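Local coordinates for protein pullulanase (Bacillus acidopullulyticus, PDB 2WAN) that hydrolyses the alpha-1,6-glucosidic linkages of pullulan and probably those at the branch points of starch polysaccharides, as a debranching enzyme of the alpha-amylase family, at residues Y436-R441 against T484-Q489; W507-R512 against D551-H556. All blocks are in the same frame, centred on the assembly; numbering follows the deposited sequence.

Contact 1. Residues Y436-R441 against T484-Q489; sequences YEAHVR and TTVQLQ
Glu437 OE2 is gripped by two waters: water 1 donates to Glu437 OE2 over 2.7 Å, and water 2 donates to Glu437 OE2 over 2.9 Å. Each also accepts from the amide of Gln487, with water 1 at 2.8 Å from Gln487 NE2 and water 2 at 3.0 Å from Gln487 NE2, and the double bridge uses both hydrogens of that nitrogen. The two side chains run alongside each other in the same direction, with carboxylate and amide planes turned 79° apart. Both are extended, CG lying anti to the backbone N (chi1 -174° at Glu437). The other carboxylate oxygen, Glu437 OE1, accepts from His735 N, and the amide oxygen Gln487 OE1 meets the hydroxyl of Tyr649. Beneath them runs a regular parallel ladder, begun by Tyr436 N donating to Thr485 O at 2.9 Å and ended by Gln489 N donating to Ala438 O. These are the first two strands of the (beta/alpha)8 barrel of the alpha-amylase family. Glu437 and Gln487 face its interior, where both also touch Phe775. Tyr436, Ala438, Val486 and Leu488 occupy the other face, and there Leu478 of helix 474-481 packs on Tyr436 and Val486. Past the strand ends, Gln489 crosses His439 nearly at right angles. Its OE1 comes to the edge of the imidazole, 3.3 Å from His439 CB, while NE2 is hydrogen-bonded to Tyr509 OH. Replacing Gln489 by an alanine would probably open a gap beside the imidazole and deprive the Tyr509 hydroxyl of its amide partner. His439 is the N-cap of the short helix that follows, ND1 weakly accepting from Arg441 N while NE2 meets Asn506 O. Water 3 lies on one face of the His439 ring, toward its rim, accepting from Val440 N and donating weakly to Gln489 O.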
ATOM      1  N   TYR A 436       4.315  15.924  -7.528  1.00  9.41           N
ATOM      2  CA  TYR A 436       3.219  16.881  -7.392  1.00  8.71           C
ATOM      3  C   TYR A 436       1.895  16.134  -7.528  1.00  9.24           C
ATOM      4  O   TYR A 436       1.549  15.669  -8.617  1.00  9.33           O
ATOM      5  CB  TYR A 436       3.384  17.921  -8.503  1.00  7.18           C
ATOM      6  CG  TYR A 436       2.418  19.092  -8.557  1.00  7.52           C
ATOM      7  CD1 TYR A 436       1.261  19.024  -9.325  1.00  7.75           C
ATOM      8  CD2 TYR A 436       2.718  20.295  -7.912  1.00  9.10           C
ATOM      9  CE1 TYR A 436       0.388  20.115  -9.431  1.00 10.54           C
ATOM     10  CE2 TYR A 436       1.858  21.403  -8.006  1.00  9.39           C
ATOM     11  CZ  TYR A 436       0.713  21.313  -8.777  1.00 11.57           C
ATOM     12  OH  TYR A 436      -0.115  22.411  -8.889  1.00 11.68           O
ATOM     13  N   GLU A 437       1.168  15.993  -6.420  1.00 10.45           N
ATOM     14  CA  GLU A 437      -0.100  15.233  -6.421  1.00  9.10           C
ATOM     15  C   GLU A 437      -1.257  16.047  -7.009  1.00 11.17           C
ATOM     16  O   GLU A 437      -1.493  17.187  -6.601  1.00 10.69           O
ATOM     17  CB  GLU A 437      -0.467  14.783  -5.002  1.00 12.94           C
ATOM     18  CG  GLU A 437      -1.705  13.853  -4.949  1.00 10.24           C
ATOM     19  CD  GLU A 437      -2.057  13.450  -3.503  1.00 13.97           C
ATOM     20  OE1 GLU A 437      -1.938  14.289  -2.583  1.00 12.17           O
ATOM     21  OE2 GLU A 437      -2.477  12.304  -3.296  1.00 14.31           O
ATOM     22  N   ALA A 438      -1.980  15.477  -7.968  1.00  9.17           N
ATOM     23  CA  ALA A 438      -3.105  16.190  -8.590  1.00 10.13           C
ATOM     24  C   ALA A 438      -4.233  15.235  -8.974  1.00 10.68           C
ATOM     25  O   ALA A 438      -3.982  14.137  -9.459  1.00 12.41           O
ATOM     26  CB  ALA A 438      -2.623  16.961  -9.844  1.00 10.56           C
ATOM     27  N   HIS A 439      -5.470  15.674  -8.750  1.00 10.22           N
ATOM     28  CA  HIS A 439      -6.680  14.985  -9.225  1.00  8.45           C
ATOM     29  C   HIS A 439      -7.062  15.528 -10.603  1.00  9.24           C
ATOM     30  O   HIS A 439      -7.023  16.742 -10.812  1.00  9.39           O
ATOM     31  CB  HIS A 439      -7.775  15.264  -8.190  1.00 10.34           C
ATOM     32  CG  HIS A 439      -9.062  14.530  -8.411  1.00 11.16           C
ATOM     33  ND1 HIS A 439     -10.020  14.952  -9.318  1.00  9.38           N
ATOM     34  CD2 HIS A 439      -9.584  13.453  -7.785  1.00 11.62           C
ATOM     35  CE1 HIS A 439     -11.059  14.137  -9.259  1.00 13.84           C
ATOM     36  NE2 HIS A 439     -10.825  13.226  -8.332  1.00 11.72           N
ATOM     37  N   VAL A 440      -7.397  14.644 -11.550  1.00  7.67           N
ATOM     38  CA  VAL A 440      -7.686  15.097 -12.929  1.00  8.80           C
ATOM     39  C   VAL A 440      -8.823  16.126 -13.000  1.00  8.56           C
ATOM     40  O   VAL A 440      -8.743  17.089 -13.795  1.00 11.74           O
ATOM     41  CB  VAL A 440      -7.981  13.894 -13.866  1.00  8.78           C
ATOM     42  CG1 VAL A 440      -8.370  14.365 -15.268  1.00 12.37           C
ATOM     43  CG2 VAL A 440      -6.731  12.967 -13.957  1.00  9.90           C
ATOM     44  N   ARG A 441      -9.886  15.939 -12.208  1.00  9.25           N
ATOM     45  CA  ARG A 441     -10.968  16.918 -12.237  1.00 10.00           C
ATOM     46  C   ARG A 441     -10.512  18.236 -11.573  1.00 10.72           C
ATOM     47  O   ARG A 441     -10.642  19.316 -12.169  1.00 10.89           O
ATOM     48  CB  ARG A 441     -12.218  16.386 -11.557  1.00  9.72           C
ATOM     49  CG  ARG A 441     -13.407  17.340 -11.695  1.00 12.76           C
ATOM     50  CD  ARG A 441     -14.700  16.752 -11.132  1.00 12.73           C
ATOM     51  NE  ARG A 441     -15.795  17.731 -11.203  1.00 10.40           N
ATOM     52  CZ  ARG A 441     -16.579  17.935 -12.267  1.00 15.57           C
ATOM     53  NH1 ARG A 441     -16.425  17.222 -13.392  1.00 13.24           N
ATOM     54  NH2 ARG A 441     -17.538  18.868 -12.208  1.00 14.16           N
ATOM     55  N   THR A 484       8.984  17.574 -11.203  1.00  9.09           N
ATOM     56  CA  THR A 484       9.476  16.608 -12.187  1.00 10.36           C
ATOM     57  C   THR A 484       8.443  15.547 -12.557  1.00  9.63           C
ATOM     58  O   THR A 484       8.582  14.885 -13.586  1.00 10.50           O
ATOM     59  CB  THR A 484      10.716  15.832 -11.680  1.00  9.76           C
ATOM     60  OG1 THR A 484      10.333  14.961 -10.607  1.00  9.78           O
ATOM     61  CG2 THR A 484      11.811  16.789 -11.197  1.00 10.62           C
ATOM     62  N   THR A 485       7.450  15.345 -11.693  1.00 10.57           N
ATOM     63  CA  THR A 485       6.600  14.170 -11.783  1.00 10.14           C
ATOM     64  C   THR A 485       5.228  14.515 -11.224  1.00 10.45           C
ATOM     65  O   THR A 485       5.124  15.072 -10.125  1.00 10.70           O
ATOM     66  CB  THR A 485       7.192  12.967 -10.975  1.00 10.53           C
ATOM     67  OG1 THR A 485       8.596  12.847 -11.243  1.00 13.08           O
ATOM     68  CG2 THR A 485       6.506  11.660 -11.340  1.00 11.97           C
ATOM     69  N   VAL A 486       4.184  14.221 -12.005  1.00  8.26           N
ATOM     70  CA  VAL A 486       2.798  14.375 -11.526  1.00  8.20           C
ATOM     71  C   VAL A 486       2.321  13.028 -10.996  1.00  7.43           C
ATOM     72  O   VAL A 486       2.394  12.017 -11.699  1.00  9.32           O
ATOM     73  CB  VAL A 486       1.856  14.887 -12.653  1.00  8.20           C
ATOM     74  CG1 VAL A 486       0.392  14.849 -12.201  1.00  8.17           C
ATOM     75  CG2 VAL A 486       2.220  16.308 -13.026  1.00 10.39           C
ATOM     76  N   GLN A 487       1.834  13.008  -9.754  1.00  8.71           N
ATOM     77  CA  GLN A 487       1.164  11.823  -9.244  1.00  9.88           C
ATOM     78  C   GLN A 487      -0.335  12.036  -9.389  1.00 11.15           C
ATOM     79  O   GLN A 487      -0.908  12.909  -8.737  1.00 10.62           O
ATOM     80  CB  GLN A 487       1.538  11.552  -7.784  1.00 10.91           C
ATOM     81  CG  GLN A 487       0.767  10.369  -7.118  1.00 10.33           C
ATOM     82  CD  GLN A 487       1.073  10.280  -5.637  1.00 11.26           C
ATOM     83  OE1 GLN A 487       2.228  10.144  -5.242  1.00 10.92           O
ATOM     84  NE2 GLN A 487       0.044  10.404  -4.806  1.00 10.71           N
ATOM     85  N   LEU A 488      -0.966  11.249 -10.263  1.00  9.95           N
ATOM     86  CA  LEU A 488      -2.410  11.393 -10.497  1.00  8.62           C
ATOM     87  C   LEU A 488      -3.217  10.616  -9.473  1.00 10.62           C
ATOM     88  O   LEU A 488      -2.935   9.435  -9.245  1.00  9.11           O
ATOM     89  CB  LEU A 488      -2.776  10.866 -11.896  1.00 10.55           C
ATOM     90  CG  LEU A 488      -2.201  11.586 -13.113  1.00 12.51           C
ATOM     91  CD1 LEU A 488      -2.579  10.788 -14.362  1.00 11.10           C
ATOM     92  CD2 LEU A 488      -2.720  13.009 -13.190  1.00 11.16           C
ATOM     93  N   GLN A 489      -4.230  11.254  -8.875  1.00 10.10           N
ATOM     94  CA  GLN A 489      -5.200  10.518  -8.042  1.00 10.22           C
ATOM     95  C   GLN A 489      -5.883   9.478  -8.949  1.00  9.77           C
ATOM     96  O   GLN A 489      -5.775   9.565 -10.176  1.00  9.78           O
ATOM     97  CB  GLN A 489      -6.186  11.460  -7.351  1.00 10.06           C
ATOM     98  CG  GLN A 489      -5.538  12.228  -6.200  1.00 12.41           C
ATOM     99  CD  GLN A 489      -6.574  12.816  -5.252  1.00 14.26           C
ATOM    100  OE1 GLN A 489      -6.839  14.005  -5.294  1.00 15.26           O
ATOM    101  NE2 GLN A 489      -7.177  11.969  -4.413  1.00 14.00           N
TER
HETATM  102  O   HOH W   1      -2.638  10.585  -5.387  1.00 11.90           O
HETATM  103  O   HOH W   2      -0.642  10.526  -1.887  1.00 13.04           O
HETATM  104  O   HOH W   3      -7.437  11.881 -10.617  1.00 11.84           O

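Contact 2. Residues W507-R512 against D551-H556; sequences WGYDPR and DVVYNH
Tyr509 and Val553 are the nearest CA pair, 6.4 Å apart, where a loop passes the turn that follows strand 547-552. That turn is of type I, from Val553 to His556, and side chains rather than a backbone ladder join it to 507-512. Tyr509 OH donates to Asp551 OD2 at 2.6 Å, reaching the syn side of the carboxylate but 35° out of its plane. Ring and carboxylate planes stand 57° apart, and OD1 is held separately by a salt bridge to Arg620. Nearer the backbone end of the ring, Tyr509 CD1 meets Val553 CG2 at 3.5 Å. The other branch, Val553 CG1, packs against Pro511 CD at 3.8 Å. Pro511 CG pushes into the turn, 3.3 Å from Val553 O and 3.2 Å from His556 O. Asp551 to His556, DVVYNH, matches the first conserved region of the alpha-amylase family, which as in its relatives probably borders the catalytic cleft. His735 lays its ring nearly parallel to that of Tyr509, Val552 touches Phe619 and Phe621 of strand 618-621, helix 597-614 packs on Tyr554, and strand 511-513 pairs antiparallel with strand 492-494.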
ATOM      1  N   TRP A 507     -12.872  11.124  -5.340  1.00 13.54           N
ATOM      2  CA  TRP A 507     -11.430  10.839  -5.430  1.00 13.54           C
ATOM      3  C   TRP A 507     -11.104   9.567  -6.213  1.00 14.58           C
ATOM      4  O   TRP A 507     -10.063   9.509  -6.868  1.00 13.50           O
ATOM      5  CB  TRP A 507     -10.774  10.695  -4.057  1.00 14.41           C
ATOM      6  CG  TRP A 507     -10.527  11.971  -3.320  1.00 11.13           C
ATOM      7  CD1 TRP A 507     -10.538  13.244  -3.830  1.00 14.72           C
ATOM      8  CD2 TRP A 507     -10.187  12.089  -1.939  1.00 12.07           C
ATOM      9  NE1 TRP A 507     -10.256  14.148  -2.838  1.00 14.57           N
ATOM     10  CE2 TRP A 507     -10.021  13.466  -1.669  1.00 12.95           C
ATOM     11  CE3 TRP A 507     -10.020  11.164  -0.893  1.00 14.14           C
ATOM     12  CZ2 TRP A 507      -9.715  13.950  -0.388  1.00 15.10           C
ATOM     13  CZ3 TRP A 507      -9.702  11.646   0.386  1.00 16.82           C
ATOM     14  CH2 TRP A 507      -9.557  13.027   0.623  1.00 16.27           C
ATOM     15  N   GLY A 508     -11.956   8.546  -6.098  1.00 12.79           N
ATOM     16  CA  GLY A 508     -11.762   7.301  -6.837  1.00 15.08           C
ATOM     17  C   GLY A 508     -11.126   6.138  -6.101  1.00 13.78           C
ATOM     18  O   GLY A 508     -10.526   5.251  -6.741  1.00 11.86           O
ATOM     19  N   TYR A 509     -11.243   6.105  -4.770  1.00 12.50           N
ATOM     20  CA  TYR A 509     -10.627   5.002  -3.999  1.00 11.13           C
ATOM     21  C   TYR A 509     -11.525   3.762  -3.897  1.00 15.35           C
ATOM     22  O   TYR A 509     -11.335   2.942  -3.005  1.00 15.99           O
ATOM     23  CB  TYR A 509     -10.099   5.467  -2.613  1.00 12.83           C
ATOM     24  CG  TYR A 509      -8.981   6.461  -2.813  1.00 11.76           C
ATOM     25  CD1 TYR A 509      -7.697   6.016  -3.147  1.00 12.45           C
ATOM     26  CD2 TYR A 509      -9.213   7.835  -2.726  1.00 13.65           C
ATOM     27  CE1 TYR A 509      -6.672   6.907  -3.395  1.00 10.42           C
ATOM     28  CE2 TYR A 509      -8.203   8.734  -2.956  1.00 14.00           C
ATOM     29  CZ  TYR A 509      -6.934   8.265  -3.290  1.00 10.57           C
ATOM     30  OH  TYR A 509      -5.932   9.175  -3.567  1.00 11.34           O
ATOM     31  N   ASP A 510     -12.473   3.635  -4.828  1.00 14.86           N
ATOM     32  CA  ASP A 510     -13.365   2.454  -4.909  1.00 12.38           C
ATOM     33  C   ASP A 510     -13.232   1.733  -6.275  1.00 11.97           C
ATOM     34  O   ASP A 510     -14.171   1.721  -7.086  1.00 13.55           O
ATOM     35  CB  ASP A 510     -14.818   2.840  -4.577  1.00 14.58           C
ATOM     36  CG  ASP A 510     -15.410   3.859  -5.537  1.00 17.69           C
ATOM     37  OD1 ASP A 510     -14.717   4.812  -5.953  1.00 19.65           O
ATOM     38  OD2 ASP A 510     -16.609   3.712  -5.854  1.00 20.31           O
ATOM     39  N   PRO A 511     -12.054   1.128  -6.534  1.00 12.63           N
ATOM     40  CA  PRO A 511     -11.807   0.566  -7.873  1.00 12.03           C
ATOM     41  C   PRO A 511     -12.747  -0.584  -8.258  1.00 13.20           C
ATOM     42  O   PRO A 511     -13.185  -1.374  -7.402  1.00 12.06           O
ATOM     43  CB  PRO A 511     -10.365   0.064  -7.782  1.00 15.29           C
ATOM     44  CG  PRO A 511     -10.151  -0.188  -6.326  1.00 13.76           C
ATOM     45  CD  PRO A 511     -10.925   0.865  -5.616  1.00 13.40           C
ATOM     46  N   ARG A 512     -13.043  -0.662  -9.545  1.00 10.93           N
ATOM     47  CA  ARG A 512     -13.897  -1.720 -10.085  1.00 11.33           C
ATOM     48  C   ARG A 512     -13.241  -2.431 -11.264  1.00 12.71           C
ATOM     49  O   ARG A 512     -13.280  -3.669 -11.338  1.00 11.13           O
ATOM     50  CB  ARG A 512     -15.248  -1.147 -10.531  1.00 11.91           C
ATOM     51  CG  ARG A 512     -16.282  -2.200 -11.048  1.00 11.64           C
ATOM     52  CD  ARG A 512     -17.593  -1.500 -11.438  1.00 13.46           C
ATOM     53  NE  ARG A 512     -17.374  -0.657 -12.615  1.00 13.21           N
ATOM     54  CZ  ARG A 512     -18.007   0.474 -12.883  1.00 16.18           C
ATOM     55  NH1 ARG A 512     -18.953   0.939 -12.074  1.00 15.81           N
ATOM     56  NH2 ARG A 512     -17.696   1.141 -13.981  1.00 17.28           N
ATOM     57  N   ASP A 551      -1.520   6.864  -8.737  1.00 10.03           N
ATOM     58  CA  ASP A 551      -2.124   6.373  -7.469  1.00 10.51           C
ATOM     59  C   ASP A 551      -2.969   5.142  -7.824  1.00 11.60           C
ATOM     60  O   ASP A 551      -3.856   5.227  -8.675  1.00 11.18           O
ATOM     61  CB  ASP A 551      -2.997   7.490  -6.893  1.00 11.52           C
ATOM     62  CG  ASP A 551      -3.473   7.227  -5.478  1.00 11.37           C
ATOM     63  OD1 ASP A 551      -3.503   6.063  -5.025  1.00 10.94           O
ATOM     64  OD2 ASP A 551      -3.814   8.222  -4.801  1.00 12.21           O
ATOM     65  N   VAL A 552      -2.666   3.999  -7.214  1.00  9.24           N
ATOM     66  CA  VAL A 552      -3.393   2.741  -7.501  1.00  9.15           C
ATOM     67  C   VAL A 552      -3.882   2.079  -6.215  1.00 11.29           C
ATOM     68  O   VAL A 552      -3.214   2.142  -5.172  1.00 11.63           O
ATOM     69  CB  VAL A 552      -2.521   1.750  -8.344  1.00  9.01           C
ATOM     70  CG1 VAL A 552      -2.315   2.295  -9.785  1.00  8.44           C
ATOM     71  CG2 VAL A 552      -1.161   1.525  -7.667  1.00  8.78           C
ATOM     72  N   VAL A 553      -5.048   1.445  -6.303  1.00 11.01           N
ATOM     73  CA  VAL A 553      -5.781   0.963  -5.139  1.00 12.47           C
ATOM     74  C   VAL A 553      -6.027  -0.551  -5.259  1.00 11.52           C
ATOM     75  O   VAL A 553      -7.178  -1.009  -5.231  1.00 16.68           O
ATOM     76  CB  VAL A 553      -7.119   1.744  -4.974  1.00 12.16           C
ATOM     77  CG1 VAL A 553      -7.763   1.508  -3.596  1.00 15.68           C
ATOM     78  CG2 VAL A 553      -6.905   3.277  -5.230  1.00 12.57           C
ATOM     79  N   TYR A 554      -4.933  -1.310  -5.350  1.00 13.04           N
ATOM     80  CA  TYR A 554      -4.983  -2.782  -5.374  1.00 14.56           C
ATOM     81  C   TYR A 554      -5.349  -3.402  -4.035  1.00 15.12           C
ATOM     82  O   TYR A 554      -5.616  -4.597  -3.978  1.00 15.19           O
ATOM     83  CB  TYR A 554      -3.670  -3.404  -5.911  1.00 12.51           C
ATOM     84  CG  TYR A 554      -3.418  -3.001  -7.346  1.00 11.69           C
ATOM     85  CD1 TYR A 554      -4.199  -3.534  -8.382  1.00  9.82           C
ATOM     86  CD2 TYR A 554      -2.446  -2.052  -7.667  1.00 11.97           C
ATOM     87  CE1 TYR A 554      -4.011  -3.128  -9.726  1.00 11.13           C
ATOM     88  CE2 TYR A 554      -2.240  -1.649  -9.007  1.00 13.70           C
ATOM     89  CZ  TYR A 554      -3.033  -2.191 -10.023  1.00  8.77           C
ATOM     90  OH  TYR A 554      -2.830  -1.768 -11.318  1.00 11.33           O
ATOM     91  N   ASN A 555      -5.381  -2.613  -2.961  1.00 13.02           N
ATOM     92  CA  ASN A 555      -5.567  -3.195  -1.625  1.00 12.04           C
ATOM     93  C   ASN A 555      -7.012  -3.598  -1.280  1.00 13.57           C
ATOM     94  O   ASN A 555      -7.214  -4.328  -0.313  1.00 15.28           O
ATOM     95  CB  ASN A 555      -5.016  -2.252  -0.542  1.00 12.69           C
ATOM     96  CG  ASN A 555      -5.839  -0.984  -0.408  1.00 13.74           C
ATOM     97  OD1 ASN A 555      -6.939  -1.013   0.140  1.00 14.94           O
ATOM     98  ND2 ASN A 555      -5.319   0.134  -0.917  1.00 15.48           N
ATOM     99  N   HIS A 556      -7.996  -3.097  -2.042  1.00 13.50           N
ATOM    100  CA  HIS A 556      -9.421  -3.430  -1.846  1.00 13.01           C
ATOM    101  C   HIS A 556     -10.240  -3.077  -3.097  1.00 15.83           C
ATOM    102  O   HIS A 556      -9.797  -2.276  -3.913  1.00 15.47           O
ATOM    103  CB  HIS A 556     -10.020  -2.688  -0.627  1.00 14.36           C
ATOM    104  CG  HIS A 556     -10.261  -1.225  -0.860  1.00 14.81           C
ATOM    105  ND1 HIS A 556     -11.503  -0.715  -1.180  1.00 18.17           N
ATOM    106  CD2 HIS A 556      -9.419  -0.163  -0.814  1.00  8.98           C
ATOM    107  CE1 HIS A 556     -11.412   0.599  -1.324  1.00 11.29           C
ATOM    108  NE2 HIS A 556     -10.158   0.957  -1.103  1.00 15.62           N
TER

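Contact 1 pairs two barrel strands, and contact 2 packs the loop 507-512 against the end of the next strand, 547-552, and the turn after it, with centres about 15 Å apart. Strands 485-488 and 547-552 are neighbours in the barrel, joined by a probable hydrogen bond from Asp551 N to Leu488 O at 3.0 Å. A second probable link joins Gln489 NE2 to Tyr509 OH at 3.2 Å, tying the hydroxyl of contact 2 to the amide of contact 1. His439 NE2 packs 3.8 Å from Trp507 CA. His735 touches both contacts, through Glu437 and Tyr509. The links between the contacts lie at the C-terminal ends of the strands, where enzymes of this family have their active site.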